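Long-range contacts in scyllo-inositol 2-dehydrogenase (NADP(+)) IolW (Bacillus subtilis subsp. subtilis, PDB 3GDO), which catalyses the reversible, NADPH-dependent reduction of scyllo-inosose to scyllo-inositol: residues 5-10 against 65-70; 25-30 against 301-306; 29-34 against 307-312; 35-40 against 55-60; 117-122 against 321-326. One frame throughout, in Å; residues are numbered along the deposited sequence.

Four of the five contacts reach the parallel Rossmann sheet, and three tie the N-terminal half of the chain to helices 303-315 and 323-342, returning after more than 190 residues. Interaction 1 joins the central strands 6-11 and 68-71; interaction 4, which lies between its segments in sequence, sets strand 31-37 against the connection into strand 68-71, about 12 Å away, centre to centre. Interactions 2 and 3 share D29, E30 and helix 303-315, with centres about 7 Å apart, and Y31 OH bonds to Y306 O between them. Interaction 5 packs edge strand 119-122 against the start of helix 323-342, linked to interaction 2 through Y305 and S120. Interactions 2, 3 and 5 thus pack helices of the C-terminal half against the Rossmann domain.

Interaction 1 of 5, residues 5-10 against 65-70; sequences TIKVGI and AIELVI
V8 pairs with L68 and G9 with V69 at the heart of the Rossmann sheet, where the first strand, 6-11, runs parallel to the fourth, 68-71; the strand order 3-2-1-4-5-6 switches direction between these two, and in this fold the dinucleotide typically binds at their C-terminal ends. The backbone ladder has G9 N donating to L68 O (2.9 Å) and I70 N to G9 O (2.9 Å). At the strand entrance K7 O is gripped twice, by E67 N (3.0 Å) and by L68 N at a longer 3.3 Å. The polar side chains work at this same end. E67, its chain extended beyond CG, sends OE1 back to K7 N, met on the anti side of the carboxylate and 21° out of its plane, while OE2 pairs with R314. K7 lays CB and CG against A65 O, then bends at chi2 (-45°) and chi4 (-85°), which brings NZ round to T5 O and T5 OG1. With an alanine here, both T5 oxygens would probably lose their ammonium partner. Apolar packing lies on the face shared by V8, I10, L68 and I70: V8 CG1 sits 3.8 Å from I70 CG1, and I10 CG1 meets the same I70 atom more loosely. On G9 O a further contact comes from the CA of V69, at 3.1 Å.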
# COMPACT_ATOMS: atom_id res chain seq x y z
N THR B 5 7.77 -33.56 -32.90
CA THR B 5 8.43 -32.58 -32.03
C THR B 5 8.48 -31.23 -32.71
O THR B 5 8.70 -31.12 -33.92
CB THR B 5 9.86 -32.99 -31.58
OG1 THR B 5 10.68 -33.28 -32.73
CG2 THR B 5 9.81 -34.18 -30.67
N ILE B 6 8.25 -30.19 -31.92
CA ILE B 6 8.34 -28.83 -32.42
C ILE B 6 9.82 -28.46 -32.41
O ILE B 6 10.48 -28.58 -31.36
CB ILE B 6 7.48 -27.87 -31.54
CG1 ILE B 6 5.99 -28.30 -31.62
CG2 ILE B 6 7.67 -26.43 -31.96
CD1 ILE B 6 5.06 -27.51 -30.76
N LYS B 7 10.32 -28.05 -33.57
CA LYS B 7 11.73 -27.73 -33.76
C LYS B 7 11.96 -26.31 -33.32
O LYS B 7 11.43 -25.38 -33.91
CB LYS B 7 12.18 -27.90 -35.24
CG LYS B 7 11.94 -29.28 -35.88
CD LYS B 7 12.36 -30.40 -34.95
CE LYS B 7 12.20 -31.78 -35.64
NZ LYS B 7 10.80 -32.28 -35.50
N VAL B 8 12.80 -26.14 -32.32
CA VAL B 8 13.00 -24.82 -31.70
C VAL B 8 14.36 -24.24 -32.03
O VAL B 8 15.35 -24.96 -32.01
CB VAL B 8 12.84 -24.94 -30.16
CG1 VAL B 8 13.06 -23.57 -29.45
CG2 VAL B 8 11.48 -25.57 -29.83
N GLY B 9 14.39 -22.95 -32.32
CA GLY B 9 15.62 -22.16 -32.33
C GLY B 9 15.59 -21.13 -31.19
O GLY B 9 14.60 -20.37 -31.04
N ILE B 10 16.64 -21.12 -30.36
CA ILE B 10 16.74 -20.14 -29.25
C ILE B 10 17.71 -19.01 -29.56
O ILE B 10 18.89 -19.24 -29.85
CB ILE B 10 17.14 -20.79 -27.92
CG1 ILE B 10 16.20 -21.93 -27.59
CG2 ILE B 10 17.16 -19.72 -26.76
CD1 ILE B 10 16.66 -22.81 -26.42
N ALA B 65 13.25 -26.07 -41.42
CA ALA B 65 12.79 -27.03 -40.43
C ALA B 65 12.40 -26.33 -39.10
O ALA B 65 11.63 -26.89 -38.33
CB ALA B 65 13.82 -28.13 -40.20
N ILE B 66 12.92 -25.13 -38.85
CA ILE B 66 12.67 -24.40 -37.59
C ILE B 66 11.23 -23.86 -37.55
O ILE B 66 10.84 -23.12 -38.45
CB ILE B 66 13.66 -23.23 -37.43
CG1 ILE B 66 15.10 -23.76 -37.29
CG2 ILE B 66 13.27 -22.34 -36.22
CD1 ILE B 66 15.36 -24.65 -36.07
N GLU B 67 10.48 -24.21 -36.51
CA GLU B 67 9.06 -23.80 -36.41
C GLU B 67 8.79 -22.67 -35.38
O GLU B 67 7.95 -21.78 -35.62
CB GLU B 67 8.22 -25.00 -36.05
CG GLU B 67 8.47 -26.21 -36.97
CD GLU B 67 7.72 -27.39 -36.52
OE1 GLU B 67 8.24 -28.21 -35.72
OE2 GLU B 67 6.57 -27.49 -36.93
N LEU B 68 9.50 -22.74 -34.24
CA LEU B 68 9.37 -21.76 -33.14
C LEU B 68 10.74 -21.17 -32.77
O LEU B 68 11.71 -21.92 -32.58
CB LEU B 68 8.72 -22.41 -31.90
CG LEU B 68 8.57 -21.56 -30.62
CD1 LEU B 68 7.62 -20.42 -30.80
CD2 LEU B 68 8.12 -22.42 -29.46
N VAL B 69 10.80 -19.84 -32.71
CA VAL B 69 11.98 -19.10 -32.23
C VAL B 69 11.65 -18.49 -30.84
O VAL B 69 10.58 -17.86 -30.67
CB VAL B 69 12.36 -17.97 -33.20
CG1 VAL B 69 13.60 -17.21 -32.71
CG2 VAL B 69 12.65 -18.53 -34.59
N ILE B 70 12.54 -18.72 -29.87
CA ILE B 70 12.49 -18.01 -28.56
C ILE B 70 13.44 -16.80 -28.58
O ILE B 70 14.63 -16.94 -28.81
CB ILE B 70 12.86 -18.94 -27.41
CG1 ILE B 70 12.25 -20.33 -27.61
CG2 ILE B 70 12.51 -18.30 -26.05
CD1 ILE B 70 10.72 -20.43 -27.48

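Interaction 2 of 5, residues 25-30 against 301-306; sequences LDVLDE and SYLTYY
L303, near the N-terminal end of helix 303-315, puts its CD2 methyl into the corner between V27 and L28, 3.8 Å from V27 CG2 and 4.1 Å from L28 CG. The V27 and L303 side chains cross at about a right angle. One turn further along the helix comes Y306. Its CB is met by L28 CD1 at 3.6 Å, and its ring takes L25 CD2 squarely over one face: a CH-pi contact with the methyl 3.8 Å from the centroid and only 12° off the ring normal. L25 CG lies anti to the carbonyl carbon (chi1 -69°), which carries CD2 to that face. Y305 CD2 lies over the centre of the opposite face, leaving the ring sandwiched between an aliphatic methyl and an aromatic neighbour. Y306 OH bonds to H21 ND1, which holds the ring at its far end as well. No hydrogen bond joins the two segments. The contact seats a helix from the C-terminal half on the end of helix 15-26 and the turn after it, the helix that follows the first strand of the Rossmann fold.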
# COMPACT_ATOMS: atom_id res chain seq x y z
N LEU B 25 12.17 -26.32 -21.67
CA LEU B 25 11.97 -26.90 -23.00
C LEU B 25 12.56 -28.30 -23.03
O LEU B 25 11.93 -29.23 -23.51
CB LEU B 25 12.56 -26.01 -24.09
CG LEU B 25 11.85 -24.67 -24.36
CD1 LEU B 25 12.69 -23.74 -25.24
CD2 LEU B 25 10.52 -24.90 -25.02
N ASP B 26 13.72 -28.45 -22.40
CA ASP B 26 14.41 -29.74 -22.23
C ASP B 26 13.58 -30.88 -21.61
O ASP B 26 13.82 -32.03 -21.95
CB ASP B 26 15.70 -29.52 -21.42
CG ASP B 26 16.54 -30.78 -21.30
OD1 ASP B 26 17.08 -31.22 -22.33
OD2 ASP B 26 16.67 -31.32 -20.17
N VAL B 27 12.66 -30.60 -20.69
CA VAL B 27 11.90 -31.73 -20.09
C VAL B 27 10.59 -32.06 -20.81
O VAL B 27 9.89 -32.98 -20.43
CB VAL B 27 11.67 -31.60 -18.55
CG1 VAL B 27 12.99 -31.45 -17.82
CG2 VAL B 27 10.72 -30.43 -18.23
N LEU B 28 10.24 -31.29 -21.83
CA LEU B 28 8.98 -31.49 -22.54
C LEU B 28 9.19 -32.26 -23.85
O LEU B 28 9.79 -31.72 -24.77
CB LEU B 28 8.33 -30.13 -22.82
CG LEU B 28 7.86 -29.36 -21.58
CD1 LEU B 28 7.33 -28.01 -21.96
CD2 LEU B 28 6.81 -30.19 -20.83
N ASP B 29 8.71 -33.50 -23.97
CA ASP B 29 8.95 -34.19 -25.25
C ASP B 29 8.24 -33.63 -26.50
O ASP B 29 8.61 -33.99 -27.63
CB ASP B 29 8.94 -35.73 -25.19
CG ASP B 29 8.15 -36.28 -24.03
OD1 ASP B 29 6.94 -35.99 -23.93
OD2 ASP B 29 8.73 -37.07 -23.26
N GLU B 30 7.28 -32.72 -26.29
CA GLU B 30 6.70 -31.96 -27.38
C GLU B 30 7.71 -31.13 -28.17
O GLU B 30 7.39 -30.58 -29.24
CB GLU B 30 5.63 -30.99 -26.84
CG GLU B 30 4.43 -31.62 -26.17
CD GLU B 30 4.56 -31.64 -24.67
OE1 GLU B 30 5.57 -32.19 -24.15
OE2 GLU B 30 3.64 -31.12 -24.00
N SER B 301 3.78 -23.60 -11.89
CA SER B 301 3.82 -24.49 -13.08
C SER B 301 4.21 -23.76 -14.36
O SER B 301 3.35 -23.56 -15.24
CB SER B 301 2.44 -25.14 -13.24
OG SER B 301 2.44 -26.10 -14.27
N TYR B 302 5.46 -23.33 -14.47
CA TYR B 302 5.90 -22.58 -15.66
C TYR B 302 5.82 -23.45 -16.93
O TYR B 302 5.67 -22.93 -18.03
CB TYR B 302 7.34 -22.03 -15.52
CG TYR B 302 7.54 -20.83 -14.56
CD1 TYR B 302 6.46 -20.08 -14.09
CD2 TYR B 302 8.81 -20.46 -14.16
CE1 TYR B 302 6.65 -18.99 -13.22
CE2 TYR B 302 9.04 -19.35 -13.29
CZ TYR B 302 7.96 -18.64 -12.82
OH TYR B 302 8.16 -17.56 -12.00
N LEU B 303 5.96 -24.77 -16.77
CA LEU B 303 5.80 -25.73 -17.88
C LEU B 303 4.50 -25.51 -18.62
O LEU B 303 4.44 -25.69 -19.86
CB LEU B 303 5.84 -27.18 -17.38
CG LEU B 303 7.19 -27.68 -16.85
CD1 LEU B 303 7.05 -29.16 -16.37
CD2 LEU B 303 8.29 -27.54 -17.95
N THR B 304 3.47 -25.11 -17.87
CA THR B 304 2.14 -24.95 -18.43
C THR B 304 2.16 -23.98 -19.62
O THR B 304 1.53 -24.26 -20.64
CB THR B 304 1.08 -24.57 -17.34
OG1 THR B 304 1.08 -25.57 -16.32
CG2 THR B 304 -0.33 -24.43 -17.91
N TYR B 305 2.90 -22.86 -19.50
CA TYR B 305 3.02 -21.94 -20.64
C TYR B 305 3.51 -22.72 -21.89
O TYR B 305 2.97 -22.57 -22.99
CB TYR B 305 3.97 -20.78 -20.34
CG TYR B 305 4.24 -19.89 -21.53
CD1 TYR B 305 3.48 -18.75 -21.74
CD2 TYR B 305 5.26 -20.16 -22.41
CE1 TYR B 305 3.71 -17.92 -22.79
CE2 TYR B 305 5.50 -19.32 -23.48
CZ TYR B 305 4.72 -18.21 -23.67
OH TYR B 305 4.93 -17.37 -24.72
N TYR B 306 4.52 -23.56 -21.74
CA TYR B 306 5.04 -24.21 -22.93
C TYR B 306 4.19 -25.39 -23.46
O TYR B 306 4.19 -25.64 -24.65
CB TYR B 306 6.53 -24.57 -22.79
CG TYR B 306 7.45 -23.40 -23.13
CD1 TYR B 306 7.46 -22.87 -24.41
CD2 TYR B 306 8.30 -22.82 -22.16
CE1 TYR B 306 8.27 -21.79 -24.74
CE2 TYR B 306 9.15 -21.75 -22.49
CZ TYR B 306 9.12 -21.23 -23.77
OH TYR B 306 9.93 -20.20 -24.15

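Interaction 3 of 5, residues 29-34 against 307-312; sequences DEYQIS and RKIAES
Y31 points the end of its ring at the helix 307-312, and A310 receives it: A310 CB lies 3.9 Å from Y31 CZ and 3.5 Å from Y31 OH, approaching the ring obliquely. The phenol oxygen also rests against I309, 3.5 Å from its CG2, the two side chains crossing at roughly a right angle. Although A310 N is near, the angle is too poor for a hydrogen bond; the hydroxyl bonds instead to Y306 O, one turn earlier on the same helix, which fixes the polar end of a buried ring. With CG anti to the carbonyl carbon (chi1 -70°), Y31 leaves the second strand of the Rossmann sheet on the face where helix 303-315 lies, and it also touches L25, I6, V8 and L68. A310 in turn packs on I6 of the central strand. E30, just ahead of strand 31-37, brings its CB to within 4.1 Å of A310 CB. The bend of its chain at chi2 (98°) sets OE2 beside the aliphatic CG of R307, at 3.8 Å. The carboxylate and guanidinium planes are nearly parallel, 23° apart, but OE2 stays 4.7 Å from R307 NE; any attraction between the charges acts without a salt bridge.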
# COMPACT_ATOMS: atom_id res chain seq x y z
N ASP B 29 8.71 -33.50 -23.97
CA ASP B 29 8.95 -34.19 -25.25
C ASP B 29 8.24 -33.63 -26.50
O ASP B 29 8.61 -33.99 -27.63
CB ASP B 29 8.94 -35.73 -25.19
CG ASP B 29 8.15 -36.28 -24.03
OD1 ASP B 29 6.94 -35.99 -23.93
OD2 ASP B 29 8.73 -37.07 -23.26
N GLU B 30 7.28 -32.72 -26.29
CA GLU B 30 6.70 -31.96 -27.38
C GLU B 30 7.71 -31.13 -28.17
O GLU B 30 7.39 -30.58 -29.24
CB GLU B 30 5.63 -30.99 -26.84
CG GLU B 30 4.43 -31.62 -26.17
CD GLU B 30 4.56 -31.64 -24.67
OE1 GLU B 30 5.57 -32.19 -24.15
OE2 GLU B 30 3.64 -31.12 -24.00
N TYR B 31 8.92 -30.96 -27.62
CA TYR B 31 9.90 -30.00 -28.18
C TYR B 31 11.24 -30.63 -28.53
O TYR B 31 11.67 -31.57 -27.88
CB TYR B 31 10.17 -28.83 -27.21
CG TYR B 31 8.99 -27.89 -27.07
CD1 TYR B 31 8.77 -26.90 -28.01
CD2 TYR B 31 8.08 -28.04 -26.02
CE1 TYR B 31 7.70 -26.05 -27.90
CE2 TYR B 31 6.99 -27.20 -25.90
CZ TYR B 31 6.81 -26.18 -26.83
OH TYR B 31 5.72 -25.32 -26.75
N GLN B 32 11.87 -30.07 -29.56
CA GLN B 32 13.24 -30.39 -29.87
C GLN B 32 14.01 -29.09 -30.01
O GLN B 32 13.68 -28.25 -30.87
CB GLN B 32 13.34 -31.20 -31.18
CG GLN B 32 14.76 -31.69 -31.50
CD GLN B 32 15.37 -32.43 -30.32
OE1 GLN B 32 14.90 -33.50 -29.93
NE2 GLN B 32 16.42 -31.85 -29.74
N ILE B 33 15.02 -28.91 -29.17
CA ILE B 33 15.88 -27.75 -29.32
C ILE B 33 16.87 -28.06 -30.43
O ILE B 33 17.71 -28.91 -30.25
CB ILE B 33 16.65 -27.40 -28.02
CG1 ILE B 33 15.68 -26.96 -26.91
CG2 ILE B 33 17.58 -26.23 -28.28
CD1 ILE B 33 15.27 -28.09 -25.96
N SER B 34 16.75 -27.38 -31.57
CA SER B 34 17.59 -27.68 -32.74
C SER B 34 18.77 -26.74 -32.88
O SER B 34 19.90 -27.18 -33.13
CB SER B 34 16.78 -27.65 -34.05
OG SER B 34 15.82 -28.69 -34.03
N ARG B 307 3.49 -26.11 -22.58
CA ARG B 307 2.55 -27.14 -23.04
C ARG B 307 1.43 -26.47 -23.83
O ARG B 307 0.95 -27.02 -24.84
CB ARG B 307 1.97 -27.92 -21.88
CG ARG B 307 2.98 -28.76 -21.14
CD ARG B 307 2.33 -29.46 -19.94
NE ARG B 307 3.25 -30.46 -19.38
CZ ARG B 307 3.61 -30.55 -18.11
NH1 ARG B 307 3.10 -29.74 -17.19
NH2 ARG B 307 4.44 -31.51 -17.73
N LYS B 308 1.04 -25.28 -23.41
CA LYS B 308 0.00 -24.54 -24.12
C LYS B 308 0.47 -24.00 -25.47
O LYS B 308 -0.27 -24.09 -26.45
CB LYS B 308 -0.63 -23.46 -23.25
CG LYS B 308 -1.95 -23.88 -22.61
CD LYS B 308 -2.05 -23.50 -21.12
CE LYS B 308 -3.48 -23.09 -20.73
NZ LYS B 308 -4.53 -24.12 -21.03
N ILE B 309 1.69 -23.45 -25.53
CA ILE B 309 2.26 -23.01 -26.79
C ILE B 309 2.29 -24.19 -27.81
O ILE B 309 1.94 -24.02 -28.97
CB ILE B 309 3.71 -22.42 -26.60
CG1 ILE B 309 3.68 -21.06 -25.87
CG2 ILE B 309 4.47 -22.31 -27.96
CD1 ILE B 309 3.27 -19.85 -26.73
N ALA B 310 2.71 -25.36 -27.35
CA ALA B 310 2.70 -26.56 -28.18
C ALA B 310 1.29 -26.87 -28.72
O ALA B 310 1.12 -27.21 -29.91
CB ALA B 310 3.28 -27.74 -27.42
N GLU B 311 0.27 -26.71 -27.87
CA GLU B 311 -1.13 -26.90 -28.30
C GLU B 311 -1.64 -25.83 -29.26
O GLU B 311 -2.44 -26.15 -30.14
CB GLU B 311 -2.07 -27.17 -27.11
CG GLU B 311 -1.67 -28.49 -26.40
CD GLU B 311 -2.41 -28.80 -25.10
OE1 GLU B 311 -3.06 -27.90 -24.54
OE2 GLU B 311 -2.33 -29.97 -24.63
N SER B 312 -1.14 -24.58 -29.16
CA SER B 312 -1.45 -23.57 -30.18
C SER B 312 -0.84 -23.90 -31.54
O SER B 312 -1.48 -23.73 -32.56
CB SER B 312 -0.98 -22.17 -29.78
OG SER B 312 -1.62 -21.76 -28.58

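Interaction 4 of 5, residues 35-40 against 55-60; sequences KIMTSR and HELEEI
Strand 31-37 of the Rossmann sheet meets the connection that leaves edge strand 52-54 for 68-71, with K35 and M37 against E59, I60 and L57 of the loop and short helix around 58-61. K35 reaches out with a chain extended beyond CG, and its NZ bonds to E59 O at 2.7 Å, lying in the carbonyl plane. On the way its CB presses on I60 CD1, at 3.2 Å tighter than usual for two carbons, while the K35 and I60 side chains run antiparallel past one another. M37, with CG anti to the backbone N (chi1 -166°), lays its sulfur alongside the loop: SD is 3.6 Å from L57 N and 4.1 Å from L57 CB. Beyond the strand, H55 ND1 gives a weak, bent bond (127°) to T38 O near the plane of the imidazole, and T38 OG1 takes the N-H of R40 in an ST turn. E59 OE2 accepts from both H55 N and E56 N, which come from the same face above its carboxylate plane. Two N-H groups on one oxygen would tend to favour the ionised form of E59, while the K35 ammonium, shared between a helix carbonyl and the D63 carboxylate, is probably kept charged as well as fixed in place.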
# COMPACT_ATOMS: atom_id res chain seq x y z
N LYS B 35 18.50 -25.45 -32.75
CA LYS B 35 19.55 -24.46 -32.93
C LYS B 35 19.52 -23.39 -31.82
O LYS B 35 18.45 -23.06 -31.27
CB LYS B 35 19.41 -23.80 -34.28
CG LYS B 35 19.67 -24.77 -35.47
CD LYS B 35 19.75 -24.01 -36.77
CE LYS B 35 20.24 -24.95 -37.88
NZ LYS B 35 20.09 -24.22 -39.18
N ILE B 36 20.70 -22.87 -31.50
CA ILE B 36 20.84 -21.76 -30.53
C ILE B 36 21.85 -20.78 -31.08
O ILE B 36 22.97 -21.18 -31.43
CB ILE B 36 21.28 -22.26 -29.15
CG1 ILE B 36 20.38 -23.39 -28.66
CG2 ILE B 36 21.40 -21.07 -28.14
CD1 ILE B 36 20.82 -24.02 -27.35
N MET B 37 21.43 -19.52 -31.20
CA MET B 37 22.28 -18.43 -31.66
C MET B 37 23.06 -17.84 -30.47
O MET B 37 22.46 -17.19 -29.61
CB MET B 37 21.44 -17.36 -32.37
CG MET B 37 22.26 -16.37 -33.18
SD MET B 37 21.46 -14.90 -33.81
CE MET B 37 20.90 -14.08 -32.34
N THR B 38 24.38 -18.08 -30.42
CA THR B 38 25.22 -17.70 -29.26
C THR B 38 26.71 -17.94 -29.58
O THR B 38 27.06 -18.77 -30.43
CB THR B 38 24.82 -18.52 -27.98
OG1 THR B 38 25.45 -17.99 -26.80
CG2 THR B 38 25.14 -20.04 -28.12
N SER B 39 27.60 -17.23 -28.88
CA SER B 39 29.03 -17.51 -28.97
C SER B 39 29.47 -18.45 -27.84
O SER B 39 30.67 -18.78 -27.71
CB SER B 39 29.84 -16.21 -28.94
OG SER B 39 29.66 -15.56 -27.70
N ARG B 40 28.52 -18.88 -26.99
CA ARG B 40 28.84 -19.82 -25.92
C ARG B 40 28.79 -21.26 -26.40
O ARG B 40 27.99 -22.07 -25.90
CB ARG B 40 27.92 -19.62 -24.72
CG ARG B 40 27.99 -18.22 -24.09
CD ARG B 40 26.79 -17.95 -23.18
NE ARG B 40 26.86 -16.64 -22.53
CZ ARG B 40 27.40 -16.41 -21.33
NH1 ARG B 40 27.89 -17.40 -20.59
NH2 ARG B 40 27.43 -15.19 -20.84
N HIS B 55 25.86 -18.62 -35.34
CA HIS B 55 26.21 -17.26 -34.96
C HIS B 55 25.49 -16.22 -35.81
O HIS B 55 25.57 -15.03 -35.53
CB HIS B 55 27.75 -17.05 -34.97
CG HIS B 55 28.51 -18.20 -34.37
ND1 HIS B 55 28.46 -18.50 -33.02
CD2 HIS B 55 29.28 -19.15 -34.94
CE1 HIS B 55 29.18 -19.59 -32.79
NE2 HIS B 55 29.69 -20.00 -33.93
N GLU B 56 24.78 -16.67 -36.83
CA GLU B 56 23.97 -15.73 -37.62
C GLU B 56 22.49 -15.95 -37.40
O GLU B 56 22.06 -17.10 -37.28
CB GLU B 56 24.27 -15.88 -39.11
CG GLU B 56 24.50 -14.55 -39.78
CD GLU B 56 25.56 -13.74 -39.04
OE1 GLU B 56 26.62 -14.31 -38.70
OE2 GLU B 56 25.32 -12.53 -38.81
N LEU B 57 21.72 -14.86 -37.39
CA LEU B 57 20.26 -14.96 -37.29
C LEU B 57 19.66 -15.81 -38.42
O LEU B 57 18.81 -16.66 -38.17
CB LEU B 57 19.62 -13.56 -37.21
CG LEU B 57 18.10 -13.49 -37.06
CD1 LEU B 57 17.58 -14.40 -35.96
CD2 LEU B 57 17.64 -12.06 -36.86
N GLU B 58 20.17 -15.62 -39.65
CA GLU B 58 19.72 -16.36 -40.85
C GLU B 58 19.82 -17.85 -40.71
O GLU B 58 19.02 -18.58 -41.31
CB GLU B 58 20.53 -15.98 -42.09
CG GLU B 58 20.18 -14.63 -42.65
CD GLU B 58 20.65 -13.49 -41.76
OE1 GLU B 58 21.57 -13.69 -40.93
OE2 GLU B 58 20.08 -12.39 -41.88
N GLU B 59 20.80 -18.32 -39.96
CA GLU B 59 20.96 -19.74 -39.73
C GLU B 59 19.73 -20.34 -38.99
O GLU B 59 19.56 -21.56 -38.90
CB GLU B 59 22.26 -20.01 -38.96
CG GLU B 59 23.56 -19.54 -39.68
CD GLU B 59 24.84 -19.99 -38.95
OE1 GLU B 59 25.03 -21.22 -38.78
OE2 GLU B 59 25.65 -19.11 -38.52
N ILE B 60 18.90 -19.46 -38.44
CA ILE B 60 17.63 -19.85 -37.85
C ILE B 60 16.47 -19.41 -38.76
O ILE B 60 15.55 -20.20 -39.02
CB ILE B 60 17.44 -19.20 -36.45
CG1 ILE B 60 18.62 -19.55 -35.52
CG2 ILE B 60 16.07 -19.53 -35.85
CD1 ILE B 60 18.42 -20.74 -34.64

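Interaction 5 of 5, residues 117-122 against 321-326; sequences VLLSVY and VTAEEG
V321 and S120 form the tight side of this contact. S120 OG, carried anti to the backbone N (chi1 -171°), donates to V321 O at 2.7 Å, tilted 26° from the carbonyl plane, and is also bonded to Y305 OH. Next to it V321 rests its CB on V121 O, 3.4 Å away. Loss of the hydroxyl, as in an alanine, is likely to leave V321 O without its S120 donor and Y305 OH without this partner. G326 has no side chain, and V121 CG2 lies where a CB would clash. The contact joins the sixth strand, at one edge of the Rossmann sheet, to the start of helix 323-342, whose first turn is closed by a capping box: T322 OG1 accepts from E325 N at 3.2 Å, and E325 OE1 from T322 N, with R126 as a salt-bridge partner. Packing is looser at L119, whose CD2 meets A323 CB at 4.0 Å. Beside L119 and A323 the backbones do not bond directly; a water spans them, donating to L119 O at 2.8 Å and accepting from A323 N at 2.9 Å.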
# COMPACT_ATOMS: atom_id res chain seq x y z
N VAL B 117 1.31 -16.15 -38.42
CA VAL B 117 2.16 -16.79 -37.40
C VAL B 117 1.70 -16.46 -35.96
O VAL B 117 1.06 -15.43 -35.73
CB VAL B 117 3.66 -16.41 -37.61
CG1 VAL B 117 4.19 -17.04 -38.89
CG2 VAL B 117 3.85 -14.90 -37.67
N LEU B 118 2.00 -17.36 -35.02
CA LEU B 118 1.69 -17.14 -33.61
C LEU B 118 2.75 -16.28 -32.93
O LEU B 118 3.95 -16.58 -32.99
CB LEU B 118 1.58 -18.49 -32.90
CG LEU B 118 0.44 -19.34 -33.48
CD1 LEU B 118 0.47 -20.73 -32.88
CD2 LEU B 118 -0.95 -18.64 -33.26
N LEU B 119 2.30 -15.21 -32.28
CA LEU B 119 3.17 -14.31 -31.52
C LEU B 119 2.71 -14.27 -30.06
O LEU B 119 1.55 -13.93 -29.76
CB LEU B 119 3.17 -12.91 -32.13
CG LEU B 119 4.05 -11.88 -31.42
CD1 LEU B 119 5.52 -12.30 -31.40
CD2 LEU B 119 3.88 -10.51 -32.03
N SER B 120 3.61 -14.68 -29.16
CA SER B 120 3.30 -14.71 -27.74
C SER B 120 4.42 -13.97 -26.94
O SER B 120 5.50 -13.63 -27.50
CB SER B 120 3.15 -16.16 -27.28
OG SER B 120 2.63 -16.26 -25.95
N VAL B 121 4.13 -13.70 -25.67
CA VAL B 121 5.06 -12.96 -24.78
C VAL B 121 5.16 -13.80 -23.53
O VAL B 121 4.16 -14.27 -23.04
CB VAL B 121 4.54 -11.55 -24.46
CG1 VAL B 121 5.49 -10.80 -23.46
CG2 VAL B 121 4.41 -10.74 -25.74
N TYR B 122 6.37 -14.03 -23.04
CA TYR B 122 6.56 -14.94 -21.90
C TYR B 122 6.19 -14.24 -20.55
O TYR B 122 7.09 -13.86 -19.78
CB TYR B 122 8.01 -15.48 -21.92
CG TYR B 122 8.30 -16.64 -20.97
CD1 TYR B 122 7.58 -17.81 -21.07
CD2 TYR B 122 9.31 -16.54 -19.96
CE1 TYR B 122 7.84 -18.89 -20.22
CE2 TYR B 122 9.58 -17.63 -19.09
CZ TYR B 122 8.83 -18.79 -19.23
OH TYR B 122 8.99 -19.88 -18.40
N VAL B 321 -0.61 -16.69 -23.68
CA VAL B 321 -0.53 -15.24 -23.53
C VAL B 321 -0.58 -14.73 -24.96
O VAL B 321 0.12 -15.27 -25.80
CB VAL B 321 0.81 -14.78 -22.87
CG1 VAL B 321 0.84 -13.28 -22.73
CG2 VAL B 321 1.08 -15.49 -21.46
N THR B 322 -1.33 -13.67 -25.25
CA THR B 322 -1.47 -13.20 -26.63
C THR B 322 -0.71 -11.89 -26.81
O THR B 322 -0.39 -11.23 -25.84
CB THR B 322 -2.98 -12.89 -26.98
OG1 THR B 322 -3.45 -11.81 -26.17
CG2 THR B 322 -3.90 -14.14 -26.77
N ALA B 323 -0.47 -11.49 -28.05
CA ALA B 323 0.24 -10.28 -28.35
C ALA B 323 -0.49 -9.07 -27.81
O ALA B 323 0.16 -8.17 -27.26
CB ALA B 323 0.50 -10.14 -29.87
N GLU B 324 -1.81 -9.06 -27.98
CA GLU B 324 -2.71 -8.04 -27.43
C GLU B 324 -2.56 -7.85 -25.91
O GLU B 324 -2.51 -6.72 -25.44
CB GLU B 324 -4.18 -8.43 -27.71
CG GLU B 324 -5.19 -7.29 -27.58
CD GLU B 324 -4.68 -5.94 -28.18
OE1 GLU B 324 -4.20 -5.88 -29.37
OE2 GLU B 324 -4.74 -4.94 -27.44
N GLU B 325 -2.55 -8.95 -25.17
CA GLU B 325 -2.36 -8.88 -23.72
C GLU B 325 -0.96 -8.31 -23.39
O GLU B 325 -0.86 -7.42 -22.55
CB GLU B 325 -2.58 -10.25 -23.09
CG GLU B 325 -4.03 -10.74 -23.17
CD GLU B 325 -4.10 -12.23 -22.95
OE1 GLU B 325 -3.02 -12.87 -22.84
OE2 GLU B 325 -5.21 -12.78 -22.87
N GLY B 326 0.07 -8.75 -24.12
CA GLY B 326 1.41 -8.17 -24.02
C GLY B 326 1.40 -6.68 -24.26
O GLY B 326 1.96 -5.90 -23.47
O HOH W 1 -1.04 -13.18 -30.33